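Local coordinates for protein transcriptional regulator, TetR family (Vibrio parahaemolyticus, PDB 3HE0) that probably acts as a DNA-binding transcription factor that recognises a regulatory region of its target genes through a helix-turn-helix motif, at residues Ala188-Asp191 against Ala192-His196. Sequence-based numbering, arbitrary orientation.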
loop_
_atom_site.group_PDB
_atom_site.type_symbol
_atom_site.label_atom_id
_atom_site.label_comp_id
_atom_site.label_asym_id
_atom_site.label_seq_id
_atom_site.Cartn_x
_atom_site.Cartn_y
_atom_site.Cartn_z
ATOM N N ALA A 188 13.831 -11.729 -8.074
ATOM C CA ALA A 188 14.125 -11.561 -6.660
ATOM C C ALA A 188 12.899 -11.907 -5.803
ATOM O O ALA A 188 13.020 -12.532 -4.732
ATOM C CB ALA A 188 14.628 -10.144 -6.355
ATOM N N SER A 189 11.728 -11.484 -6.270
ATOM C CA SER A 189 10.480 -11.781 -5.576
ATOM C C SER A 189 10.175 -13.284 -5.611
ATOM O O SER A 189 9.681 -13.826 -4.632
ATOM C CB SER A 189 9.320 -10.916 -6.107
ATOM O OG SER A 189 9.004 -11.172 -7.455
ATOM N N TRP A 190 10.491 -13.960 -6.711
ATOM C CA TRP A 190 10.390 -15.415 -6.807
ATOM C C TRP A 190 11.288 -16.065 -5.734
ATOM O O TRP A 190 10.862 -17.010 -5.071
ATOM C CB TRP A 190 10.822 -15.841 -8.199
ATOM C CG TRP A 190 10.806 -17.261 -8.508
ATOM C CD1 TRP A 190 11.897 -18.072 -8.618
ATOM C CD2 TRP A 190 9.666 -18.073 -8.852
ATOM N NE1 TRP A 190 11.515 -19.326 -8.988
ATOM C CE2 TRP A 190 10.149 -19.362 -9.120
ATOM C CE3 TRP A 190 8.300 -17.834 -8.926
ATOM C CZ2 TRP A 190 9.312 -20.423 -9.482
ATOM C CZ3 TRP A 190 7.450 -18.890 -9.281
ATOM C CH2 TRP A 190 7.965 -20.161 -9.560
ATOM N N ASP A 191 12.488 -15.515 -5.522
ATOM C CA ASP A 191 13.372 -15.997 -4.460
ATOM C C ASP A 191 12.698 -15.970 -3.090
ATOM O O ASP A 191 12.987 -16.824 -2.236
ATOM C CB ASP A 191 14.645 -15.165 -4.369
ATOM C CG ASP A 191 15.671 -15.528 -5.429
ATOM O OD1 ASP A 191 15.516 -16.622 -6.017
ATOM O OD2 ASP A 191 16.634 -14.727 -5.646
ATOM N N ALA A 192 11.845 -14.976 -2.858
ATOM C CA ALA A 192 11.176 -14.849 -1.567
ATOM C C ALA A 192 10.280 -16.066 -1.321
ATOM O O ALA A 192 10.201 -16.533 -0.228
ATOM C CB ALA A 192 10.359 -13.542 -1.481
ATOM N N ILE A 193 9.646 -16.590 -2.357
ATOM C CA ILE A 193 8.632 -17.629 -2.171
ATOM C C ILE A 193 9.116 -19.050 -2.449
ATOM O O ILE A 193 8.482 -20.015 -1.987
ATOM C CB ILE A 193 7.314 -17.308 -2.924
ATOM C CG1 ILE A 193 7.556 -17.221 -4.420
ATOM C CG2 ILE A 193 6.660 -16.025 -2.306
ATOM C CD1 ILE A 193 6.238 -17.097 -5.288
ATOM N N ILE A 194 10.235 -19.206 -3.150
ATOM C CA ILE A 194 10.755 -20.553 -3.384
ATOM C C ILE A 194 11.650 -21.010 -2.212
ATOM O O ILE A 194 12.184 -20.182 -1.431
ATOM C CB ILE A 194 11.477 -20.700 -4.748
ATOM C CG1 ILE A 194 12.777 -19.888 -4.810
ATOM C CG2 ILE A 194 10.540 -20.331 -5.904
ATOM C CD1 ILE A 194 13.740 -20.390 -5.924
ATOM N N LYS A 195 11.738 -22.326 -2.061
ATOM C CA LYS A 195 12.665 -22.978 -1.140
ATOM C C LYS A 195 14.087 -22.861 -1.683
ATOM O O LYS A 195 14.274 -22.844 -2.891
ATOM C CB LYS A 195 12.282 -24.455 -0.972
ATOM C CG LYS A 195 11.033 -24.626 -0.142
ATOM C CD LYS A 195 10.493 -26.069 -0.156
ATOM C CE LYS A 195 11.099 -26.917 0.937
ATOM N NZ LYS A 195 10.500 -28.292 0.993
ATOM N N HIS A 196 15.075 -22.735 -0.808
ATOM C CA HIS A 196 16.465 -22.560 -1.259
ATOM C C HIS A 196 17.384 -23.624 -0.667
ATOM O O HIS A 196 18.482 -23.842 -1.232
ATOM C CB HIS A 196 17.006 -21.168 -0.916
ATOM C CG HIS A 196 16.386 -20.066 -1.719
ATOM N ND1 HIS A 196 16.821 -19.728 -2.984
ATOM C CD2 HIS A 196 15.354 -19.233 -1.437
ATOM C CE1 HIS A 196 16.086 -18.724 -3.442
ATOM N NE2 HIS A 196 15.192 -18.404 -2.522
ATOM O OXT HIS A 196 17.054 -24.263 0.367
#
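Ile194 lays its CG2 methyl over one face of the Trp190 indole, 3.5 Å from the centroid of the five-membered ring, a CH-pi contact that uses the broad aromatic surface as a floor for a branched aliphatic chain. With chi1 at 180°, CG of Trp190 points away from its own N, and the indole reaches along the following turn beneath that methyl. A beta-branched residue suits the place, since CG2 covers the ring while CG1 packs against Trp190 O at 3.5 Å. Ile193 CD1 approaches the same indole obliquely, 4.2 Å from Trp190 CE3.

Trp190 O accepts two backbone bonds, from Ile194 N at 3.0 Å and from Ile193 N. From Ile194 onward the backbone is extended, and His196 folds back so that NE2 donates to Asp191 O at 2.7 Å, in the carbonyl plane and on a lone pair. Imidazole suits this task because its N-H points outward in the ring plane; CE1 also lies 3.4 Å from Asp191 OD1, with carboxylate and ring planes 71° apart.

Further out, Tyr88 and Phe147 meet the Trp190 ring edge-to-face and Lys85 adds a cation-pi contact. Asp191 forms a salt bridge with Lys148 of the second subunit, whose His196 stacks on this His196. The C-terminal end of helix 179-193, with the tail folded back onto Asp191 O, thus joins the interior of the TetR-family C-terminal domain to the dimer interface.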